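Protein translation factor SUI1 homolog (Pyrococcus horikoshii, PDB 5ZCY) probably acts as an archaeal translation initiation factor of the SUI1 family, related to eukaryotic eIF1 and thought to bind mRNA. Local coordinates at residues A[42-45]-A[46-49]. Sequence-based numbering, arbitrary orientation.
Sequences GIDE and KEFD
Asp44 turns its carboxylate back over the tight turn that follows it. Its CG stands anti to the backbone N (chi1 -177°), which brings OD1 in front of two successive amides. Lys46 N donates to Asp44 OD1 at 2.9 Å, nearly along the C-O axis, though the N-H...O angle is only 131°. Glu47 N donates to Asp44 OD1 at 3.2 Å, arriving from above the carboxylate plane with a straighter N-H...O. Asp44 adds a backbone bond of its own, as Phe48 N donates to Asp44 O at 2.9 Å. The side-chain and main-chain bonds together make an Asx motif, with Asp44 heading a short helix-like turn through Glu47.

The other carboxylate oxygen is less comfortably placed. Asp44 OD2 lies 3.2 Å from Glu47 OE1. The two side chains cross at about a right angle, and their carboxylate planes are 71° apart. The neighbouring negative charges probably raise the pKa of one of the two acids, while the two amide donors at OD1 would help Asp44 stay ionised. Asp44 also touches Arg23, whose positive charge may ease the crowding.

The Phe48 ring reaches back to Ile43. Ile43 CG2 approaches Phe48 CD2 obliquely at 3.8 Å, and the two side chains cross at about a right angle. Glu47 CB sits over the centre of one ring face, 3.9 Å above the plane.

The turn lies at the surface, in the loop joining strand 36-41 to helix 50-61. Ile43 is buried against Leu50 and Phe91, and Phe48 rests on Ile53. Asp49 follows as the N-cap of helix 50-61, through a weak bond from Glu52 N to its OD1.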
ATOM      1  N   GLY A  42      -6.143  -4.387   2.223  1.00 13.29           N
ATOM      2  CA  GLY A  42      -7.510  -3.897   2.085  1.00 12.28           C
ATOM      3  C   GLY A  42      -7.977  -3.461   0.730  1.00 14.36           C
ATOM      4  O   GLY A  42      -9.187  -3.184   0.490  1.00 16.90           O
ATOM      5  N   ILE A  43      -7.062  -3.372  -0.220  1.00 12.42           N
ATOM      6  CA  ILE A  43      -7.463  -3.158  -1.600  1.00 13.28           C
ATOM      7  C   ILE A  43      -8.101  -4.459  -2.092  1.00 14.54           C
ATOM      8  O   ILE A  43      -7.534  -5.525  -1.910  1.00 16.46           O
ATOM      9  CB  ILE A  43      -6.297  -2.768  -2.456  1.00 13.46           C
ATOM     10  CG1 ILE A  43      -5.782  -1.396  -2.074  1.00 15.76           C
ATOM     11  CG2 ILE A  43      -6.702  -2.719  -3.953  1.00 15.02           C
ATOM     12  CD1 ILE A  43      -4.442  -1.012  -2.687  1.00 17.32           C
ATOM     13  N   ASP A  44      -9.267  -4.371  -2.727  1.00 17.50           N
ATOM     14  CA  ASP A  44     -10.056  -5.550  -3.102  1.00 18.49           C
ATOM     15  C   ASP A  44      -9.283  -6.300  -4.228  1.00 17.65           C
ATOM     16  O   ASP A  44      -9.156  -5.816  -5.381  1.00 17.39           O
ATOM     17  CB  ASP A  44     -11.386  -5.033  -3.605  1.00 18.83           C
ATOM     18  CG  ASP A  44     -12.355  -6.125  -3.981  1.00 26.52           C
ATOM     19  OD1 ASP A  44     -11.936  -7.229  -4.320  1.00 25.80           O
ATOM     20  OD2 ASP A  44     -13.585  -5.834  -3.830  1.00 29.25           O
ATOM     21  N   GLU A  45      -8.751  -7.433  -3.853  1.00 16.45           N
ATOM     22  CA  GLU A  45      -7.892  -8.220  -4.691  1.00 19.87           C
ATOM     23  C   GLU A  45      -8.714  -8.901  -5.811  1.00 19.54           C
ATOM     24  O   GLU A  45      -8.159  -9.286  -6.817  1.00 20.37           O
ATOM     25  CB  GLU A  45      -7.051  -9.167  -3.860  1.00 27.13           C
ATOM     26  CG  GLU A  45      -7.843 -10.243  -3.202  1.00 30.61           C
ATOM     27  CD  GLU A  45      -6.983 -11.242  -2.486  1.00 42.12           C
ATOM     28  OE1 GLU A  45      -7.338 -11.501  -1.339  1.00 47.00           O
ATOM     29  OE2 GLU A  45      -5.988 -11.758  -3.060  1.00 50.21           O
ATOM     30  N   LYS A  46     -10.021  -9.017  -5.616  1.00 18.56           N
ATOM     31  CA  LYS A  46     -10.892  -9.588  -6.663  1.00 23.06           C
ATOM     32  C   LYS A  46     -11.103  -8.584  -7.787  1.00 21.67           C
ATOM     33  O   LYS A  46     -11.074  -8.959  -8.945  1.00 25.21           O
ATOM     34  CB  LYS A  46     -12.281 -10.017  -6.079  1.00 28.04           C
ATOM     35  CG  LYS A  46     -13.353 -10.495  -7.045  1.00 37.53           C
ATOM     36  CD  LYS A  46     -14.550 -11.214  -6.370  1.00 45.18           C
ATOM     37  CE  LYS A  46     -15.442 -10.321  -5.507  1.00 47.17           C
ATOM     38  NZ  LYS A  46     -16.438 -11.045  -4.651  1.00 51.00           N
ATOM     39  N   GLU A  47     -11.346  -7.326  -7.474  1.00 15.71           N
ATOM     40  CA  GLU A  47     -11.654  -6.339  -8.397  1.00 14.89           C
ATOM     41  C   GLU A  47     -10.376  -5.768  -9.080  1.00 14.29           C
ATOM     42  O   GLU A  47     -10.403  -5.434 -10.209  1.00 15.06           O
ATOM     43  CB  GLU A  47     -12.396  -5.154  -7.734  1.00 20.13           C
ATOM     44  CG  GLU A  47     -13.730  -5.337  -7.061  1.00 28.34           C
ATOM     45  CD  GLU A  47     -14.388  -3.956  -6.822  1.00 31.54           C
ATOM     46  OE1 GLU A  47     -15.010  -3.768  -5.760  1.00 49.45           O
ATOM     47  OE2 GLU A  47     -14.267  -3.093  -7.713  1.00 35.36           O
ATOM     48  N   PHE A  48      -9.301  -5.582  -8.271  1.00 13.18           N
ATOM     49  CA  PHE A  48      -8.090  -4.902  -8.782  1.00 12.83           C
ATOM     50  C   PHE A  48      -6.917  -5.813  -8.773  1.00 11.95           C
ATOM     51  O   PHE A  48      -6.870  -6.771  -8.084  1.00 13.03           O
ATOM     52  CB  PHE A  48      -7.794  -3.658  -7.894  1.00 12.14           C
ATOM     53  CG  PHE A  48      -9.045  -2.758  -7.686  1.00 14.27           C
ATOM     54  CD1 PHE A  48      -9.647  -2.212  -8.763  1.00 15.50           C
ATOM     55  CD2 PHE A  48      -9.515  -2.509  -6.488  1.00 15.06           C
ATOM     56  CE1 PHE A  48     -10.797  -1.447  -8.627  1.00 16.24           C
ATOM     57  CE2 PHE A  48     -10.673  -1.691  -6.335  1.00 16.38           C
ATOM     58  CZ  PHE A  48     -11.239  -1.197  -7.397  1.00 15.19           C
ATOM     59  N   ASP A  49      -6.000  -5.523  -9.687  1.00 11.46           N
ATOM     60  CA  ASP A  49      -4.782  -6.359  -9.879  1.00 10.61           C
ATOM     61  C   ASP A  49      -3.703  -5.808  -8.937  1.00  9.97           C
ATOM     62  O   ASP A  49      -3.025  -4.754  -9.271  1.00 10.60           O
ATOM     63  CB  ASP A  49      -4.319  -6.228 -11.318  1.00 12.11           C
ATOM     64  CG  ASP A  49      -3.120  -7.000 -11.627  1.00 12.82           C
ATOM     65  OD1 ASP A  49      -2.477  -7.588 -10.741  1.00 13.26           O
ATOM     66  OD2 ASP A  49      -2.773  -7.052 -12.817  1.00 14.20           O
TER